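Local coordinates for surface glycoprotein (Trypanosoma brucei, PDB 5KLH), which is an insect-stage surface antigen of unresolved function whose bilobed ectodomain, the part described here, has been proposed to act as a sensor at the parasite membrane, at residues L73-N78 / V198-Y203. Sequence-based numbering, arbitrary orientation.
Sequences LVVKVN and VQVQLY
L73, V75 and V77 face V198, V200 and L202 across the inside of a curled beta sheet, where strands 73-78 and 198-203 run in roughly the same direction at 37° to each other, their axes 10.1 Å apart at closest approach. At that spacing the backbones cannot pair, and the strands are joined by apolar side chains alone. L73 sends CD2 into the valine opposite, 3.7 Å from V198 CB and nearly as close to both of its methyls, so a single leucine branch tops the whole fork. Two residues along each strand, V75 and V200 meet tip to tip, V75 CG1 lying 4.0 Å from V200 CG1 and 4.1 Å from V200 CG2. Both valines hold CG1 anti to the backbone N (chi1 -178° in each), which lets both methyls of each residue take part in the meeting. The last pair is looser, with V77 CG1 4.2 Å from L202 CD2. F33 packs against V77, V200 and L202, while L158 of strand 145-164 touches V75 and L160 touches V77 and V200, so the three pairs belong to a wider hydrophobic core. Residues that alternate with them point to the other face of the strand: Y203 OH donates a hydrogen bond of 3.0 Å to Q201 OE1, with the donor oxygen tilted 21° from the carbonyl plane of Q201, and the Y203 ring stacks on F209. The example illustrates how alternation along a strand gives a curled sheet a greasy interior; with all six touching residues buried and apolar, cohesion between these walls rests on dispersion and the exclusion of water rather than on directional bonds.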
loop_
_atom_site.group_PDB
_atom_site.type_symbol
_atom_site.label_atom_id
_atom_site.label_comp_id
_atom_site.label_asym_id
_atom_site.label_seq_id
_atom_site.Cartn_x
_atom_site.Cartn_y
_atom_site.Cartn_z
ATOM N N LEU A 73 1.386 -2.052 16.336
ATOM C CA LEU A 73 -0.017 -1.813 16.601
ATOM C C LEU A 73 -0.739 -3.133 16.368
ATOM O O LEU A 73 -0.441 -3.833 15.398
ATOM C CB LEU A 73 -0.576 -0.732 15.675
ATOM C CG LEU A 73 -2.058 -0.369 15.781
ATOM C CD1 LEU A 73 -2.305 0.549 16.977
ATOM C CD2 LEU A 73 -2.493 0.305 14.500
ATOM N N VAL A 74 -1.654 -3.475 17.271
ATOM C CA VAL A 74 -2.420 -4.703 17.180
ATOM C C VAL A 74 -3.855 -4.372 16.837
ATOM O O VAL A 74 -4.581 -3.796 17.655
ATOM C CB VAL A 74 -2.369 -5.499 18.505
ATOM C CG1 VAL A 74 -3.163 -6.786 18.377
ATOM C CG2 VAL A 74 -0.923 -5.803 18.878
ATOM N N VAL A 75 -4.274 -4.743 15.632
ATOM C CA VAL A 75 -5.620 -4.429 15.170
ATOM C C VAL A 75 -6.428 -5.717 15.098
ATOM O O VAL A 75 -6.162 -6.579 14.267
ATOM C CB VAL A 75 -5.592 -3.731 13.799
ATOM C CG1 VAL A 75 -6.997 -3.375 13.350
ATOM C CG2 VAL A 75 -4.730 -2.478 13.879
ATOM N N LYS A 76 -7.389 -5.858 16.007
ATOM C CA LYS A 76 -8.272 -7.017 16.007
ATOM C C LYS A 76 -9.550 -6.703 15.251
ATOM O O LYS A 76 -10.375 -5.896 15.691
ATOM C CB LYS A 76 -8.563 -7.449 17.447
ATOM C CG LYS A 76 -7.270 -7.690 18.212
ATOM C CD LYS A 76 -7.488 -8.302 19.587
ATOM C CE LYS A 76 -6.142 -8.534 20.267
ATOM N NZ LYS A 76 -6.253 -9.269 21.561
ATOM N N VAL A 77 -9.685 -7.319 14.085
ATOM C CA VAL A 77 -10.792 -7.024 13.194
ATOM C C VAL A 77 -11.964 -7.923 13.562
ATOM O O VAL A 77 -11.865 -9.142 13.474
ATOM C CB VAL A 77 -10.376 -7.241 11.731
ATOM C CG1 VAL A 77 -11.501 -6.888 10.785
ATOM C CG2 VAL A 77 -9.113 -6.448 11.438
ATOM N N ASN A 78 -13.049 -7.316 14.023
ATOM C CA ASN A 78 -14.252 -8.056 14.393
ATOM C C ASN A 78 -15.467 -7.435 13.702
ATOM O O ASN A 78 -16.260 -6.704 14.313
ATOM C CB ASN A 78 -14.426 -8.078 15.916
ATOM C CG ASN A 78 -15.469 -9.085 16.364
ATOM O OD1 ASN A 78 -16.069 -9.791 15.541
ATOM N ND2 ASN A 78 -15.685 -9.167 17.673
ATOM N N VAL A 198 -4.306 5.558 14.876
ATOM C CA VAL A 198 -4.217 5.062 13.514
ATOM C C VAL A 198 -5.604 4.821 12.941
ATOM O O VAL A 198 -6.408 4.133 13.566
ATOM C CB VAL A 198 -3.403 3.729 13.452
ATOM C CG1 VAL A 198 -3.506 3.105 12.085
ATOM C CG2 VAL A 198 -1.950 3.998 13.820
ATOM N N GLN A 199 -5.888 5.391 11.770
ATOM C CA GLN A 199 -7.134 5.095 11.070
ATOM C C GLN A 199 -7.037 3.755 10.357
ATOM O O GLN A 199 -6.135 3.553 9.545
ATOM C CB GLN A 199 -7.469 6.196 10.057
ATOM C CG GLN A 199 -7.758 7.553 10.683
ATOM C CD GLN A 199 -8.150 8.600 9.655
ATOM O OE1 GLN A 199 -7.526 9.658 9.562
ATOM N NE2 GLN A 199 -9.199 8.315 8.887
ATOM N N VAL A 200 -7.977 2.859 10.645
ATOM C CA VAL A 200 -8.004 1.542 10.031
ATOM C C VAL A 200 -9.170 1.489 9.063
ATOM O O VAL A 200 -10.298 1.828 9.440
ATOM C CB VAL A 200 -8.154 0.429 11.072
ATOM C CG1 VAL A 200 -8.128 -0.930 10.378
ATOM C CG2 VAL A 200 -7.051 0.531 12.108
ATOM N N GLN A 201 -8.893 1.114 7.812
ATOM C CA GLN A 201 -9.932 0.970 6.797
ATOM C C GLN A 201 -9.933 -0.433 6.206
ATOM O O GLN A 201 -8.896 -0.924 5.733
ATOM C CB GLN A 201 -9.742 2.008 5.672
ATOM C CG GLN A 201 -9.751 3.453 6.177
ATOM C CD GLN A 201 -9.565 4.487 5.077
ATOM O OE1 GLN A 201 -9.521 4.155 3.894
ATOM N NE2 GLN A 201 -9.461 5.756 5.470
ATOM N N LEU A 202 -11.098 -1.077 6.215
ATOM C CA LEU A 202 -11.220 -2.419 5.645
ATOM C C LEU A 202 -12.035 -2.359 4.354
ATOM O O LEU A 202 -13.192 -1.924 4.357
ATOM C CB LEU A 202 -11.859 -3.389 6.655
ATOM C CG LEU A 202 -12.162 -4.802 6.152
ATOM C CD1 LEU A 202 -10.878 -5.590 5.943
ATOM C CD2 LEU A 202 -13.107 -5.551 7.087
ATOM N N TYR A 203 -11.397 -2.752 3.250
ATOM C CA TYR A 203 -12.015 -2.836 1.926
ATOM C C TYR A 203 -12.331 -4.265 1.552
ATOM O O TYR A 203 -11.730 -5.217 2.091
ATOM C CB TYR A 203 -11.084 -2.262 0.850
ATOM C CG TYR A 203 -10.926 -0.772 0.933
ATOM C CD1 TYR A 203 -10.022 -0.208 1.812
ATOM C CD2 TYR A 203 -11.692 0.073 0.132
ATOM C CE1 TYR A 203 -9.885 1.182 1.903
ATOM C CE2 TYR A 203 -11.563 1.447 0.213
ATOM C CZ TYR A 203 -10.659 1.994 1.105
ATOM O OH TYR A 203 -10.520 3.369 1.201
#